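Local coordinates for protein 2-hydroxyhepta-2,4-diene-1,7-dioate isomerase (Corynebacterium glutamicum, PDB 4DBF) that binds magnesium and, as a member of the fumarylacetoacetate hydrolase (FAH) family, probably decarboxylates oxaloacetate and may also act as an isomerase, at residues A[21-26]-A[58-63]. Numbering follows the deposited sequence.
Sequences MRFGRI and TEPKFT
In the β-rich N-terminal, Rv2993c-like part of this FAH-family enzyme, Met21, just before strand 22-28, and Phe23, near its start, pack against Pro60 and Phe62 of segment 58-63. The two backbones stay well apart, 9.7 Å between Met21 CA and Pro60 CA, and the gap is bridged by apolar side chains. Pro60 is the hub: its CG lies 3.9 Å from Met21 CE and 4.1 Å from Phe23 CZ. It meets the phenylalanine at the ring edge, close to the ring plane, the two side chains running roughly at right angles. Met21 covers part of one face of the same ring: Met21 CB sits 4.0 Å above the plane of the Phe23 ring, displaced toward the rim. The methionine chain then runs out extended to the sulfur and bends at chi3 (-62°), which brings the methyl to the proline. Strand 48-52 continues the apolar packing, since Ile52 touches both Phe23 and Phe62, and Pro56 also lies against Phe23. The Phe62 ring has Arg50 as a cation-pi partner. Toward Met21 the contact is looser: Met21 SD approaches that ring obliquely, 4.4 Å from Phe62 CZ.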
loop_
_atom_site.group_PDB
_atom_site.type_symbol
_atom_site.label_atom_id
_atom_site.label_comp_id
_atom_site.label_asym_id
_atom_site.label_seq_id
_atom_site.Cartn_x
_atom_site.Cartn_y
_atom_site.Cartn_z
ATOM N N MET A 21 11.582 -24.818 -6.861
ATOM C CA MET A 21 11.438 -24.878 -5.422
ATOM C C MET A 21 10.128 -24.343 -4.848
ATOM O O MET A 21 9.477 -23.557 -5.453
ATOM C CB MET A 21 12.638 -24.191 -4.779
ATOM C CG MET A 21 13.646 -25.164 -4.195
ATOM S SD MET A 21 15.271 -24.517 -3.883
ATOM C CE MET A 21 15.758 -24.081 -5.527
ATOM N N ARG A 22 9.786 -24.815 -3.667
ATOM C CA ARG A 22 8.786 -24.207 -2.813
ATOM C C ARG A 22 9.522 -23.387 -1.726
ATOM O O ARG A 22 10.337 -23.894 -1.031
ATOM C CB ARG A 22 7.882 -25.240 -2.152
ATOM C CG ARG A 22 6.936 -25.997 -3.060
ATOM C CD ARG A 22 6.156 -27.070 -2.346
ATOM N NE ARG A 22 7.048 -28.136 -1.964
ATOM C CZ ARG A 22 6.676 -29.330 -1.556
ATOM N NH1 ARG A 22 5.406 -29.638 -1.461
ATOM N NH2 ARG A 22 7.594 -30.189 -1.233
ATOM N N PHE A 23 9.213 -22.112 -1.625
ATOM C CA PHE A 23 9.791 -21.225 -0.649
ATOM C C PHE A 23 8.793 -20.761 0.377
ATOM O O PHE A 23 7.710 -20.371 0.055
ATOM C CB PHE A 23 10.313 -19.978 -1.298
ATOM C CG PHE A 23 11.525 -20.186 -2.101
ATOM C CD1 PHE A 23 12.631 -20.742 -1.543
ATOM C CD2 PHE A 23 11.554 -19.822 -3.412
ATOM C CE1 PHE A 23 13.750 -20.946 -2.277
ATOM C CE2 PHE A 23 12.674 -20.014 -4.150
ATOM C CZ PHE A 23 13.770 -20.585 -3.586
ATOM N N GLY A 24 9.205 -20.779 1.610
ATOM C CA GLY A 24 8.396 -20.278 2.669
ATOM C C GLY A 24 9.157 -19.398 3.610
ATOM O O GLY A 24 10.305 -19.157 3.447
ATOM N N ARG A 25 8.443 -18.931 4.597
ATOM C CA ARG A 25 9.018 -18.284 5.732
ATOM C C ARG A 25 8.519 -19.055 6.941
ATOM O O ARG A 25 7.391 -19.449 7.011
ATOM C CB ARG A 25 8.556 -16.860 5.831
ATOM C CG ARG A 25 9.392 -15.852 5.144
ATOM C CD ARG A 25 8.755 -14.465 5.229
ATOM N NE ARG A 25 8.972 -13.836 6.491
ATOM C CZ ARG A 25 8.027 -13.512 7.368
ATOM N NH1 ARG A 25 6.783 -13.721 7.149
ATOM N NH2 ARG A 25 8.359 -12.960 8.491
ATOM N N ILE A 26 9.400 -19.250 7.884
ATOM C CA ILE A 26 9.071 -19.987 9.065
ATOM C C ILE A 26 9.533 -19.315 10.348
ATOM O O ILE A 26 10.480 -18.629 10.359
ATOM C CB ILE A 26 9.645 -21.416 9.031
ATOM C CG1 ILE A 26 11.119 -21.422 8.657
ATOM C CG2 ILE A 26 8.845 -22.303 8.114
ATOM C CD1 ILE A 26 11.748 -22.781 8.834
ATOM N N THR A 58 17.284 -14.506 -5.287
ATOM C CA THR A 58 18.466 -14.949 -5.976
ATOM C C THR A 58 18.549 -16.429 -6.022
ATOM O O THR A 58 17.706 -17.129 -5.496
ATOM C CB THR A 58 19.710 -14.599 -5.168
ATOM O OG1 THR A 58 19.608 -15.209 -3.892
ATOM C CG2 THR A 58 19.816 -13.147 -4.956
ATOM N N GLU A 59 19.629 -16.904 -6.617
ATOM C CA GLU A 59 19.945 -18.279 -6.527
ATOM C C GLU A 59 20.109 -18.532 -5.014
ATOM O O GLU A 59 20.877 -17.902 -4.339
ATOM C CB GLU A 59 21.203 -18.628 -7.332
ATOM C CG GLU A 59 21.439 -17.842 -8.617
ATOM C CD GLU A 59 20.980 -18.547 -9.904
ATOM O OE1 GLU A 59 19.887 -19.131 -9.912
ATOM O OE2 GLU A 59 21.681 -18.486 -10.930
ATOM N N PRO A 60 19.312 -19.429 -4.489
ATOM C CA PRO A 60 19.300 -19.658 -3.065
ATOM C C PRO A 60 20.391 -20.604 -2.620
ATOM O O PRO A 60 20.633 -21.596 -3.264
ATOM C CB PRO A 60 17.967 -20.330 -2.871
ATOM C CG PRO A 60 17.822 -21.167 -4.063
ATOM C CD PRO A 60 18.398 -20.338 -5.178
ATOM N N LYS A 61 21.001 -20.283 -1.498
ATOM C CA LYS A 61 21.951 -21.163 -0.859
ATOM C C LYS A 61 21.533 -21.598 0.549
ATOM O O LYS A 61 21.167 -20.816 1.379
ATOM C CB LYS A 61 23.364 -20.578 -0.846
ATOM C CG LYS A 61 24.368 -21.573 -0.277
ATOM C CD LYS A 61 25.738 -20.999 0.053
ATOM C CE LYS A 61 26.329 -21.696 1.268
ATOM N NZ LYS A 61 25.806 -21.184 2.562
ATOM N N PHE A 62 21.631 -22.884 0.771
ATOM C CA PHE A 62 21.294 -23.477 2.030
ATOM C C PHE A 62 22.372 -23.243 3.088
ATOM O O PHE A 62 23.526 -23.305 2.813
ATOM C CB PHE A 62 21.096 -24.961 1.830
ATOM C CG PHE A 62 19.974 -25.311 0.929
ATOM C CD1 PHE A 62 18.695 -24.933 1.227
ATOM C CD2 PHE A 62 20.195 -26.059 -0.195
ATOM C CE1 PHE A 62 17.656 -25.273 0.416
ATOM C CE2 PHE A 62 19.163 -26.407 -1.029
ATOM C CZ PHE A 62 17.890 -26.002 -0.731
ATOM N N THR A 63 21.960 -22.993 4.308
ATOM C CA THR A 63 22.883 -22.762 5.372
ATOM C C THR A 63 23.244 -24.042 6.053
ATOM O O THR A 63 24.144 -24.078 6.831
ATOM C CB THR A 63 22.225 -21.964 6.477
ATOM O OG1 THR A 63 21.149 -22.723 7.001
ATOM C CG2 THR A 63 21.781 -20.668 5.993
#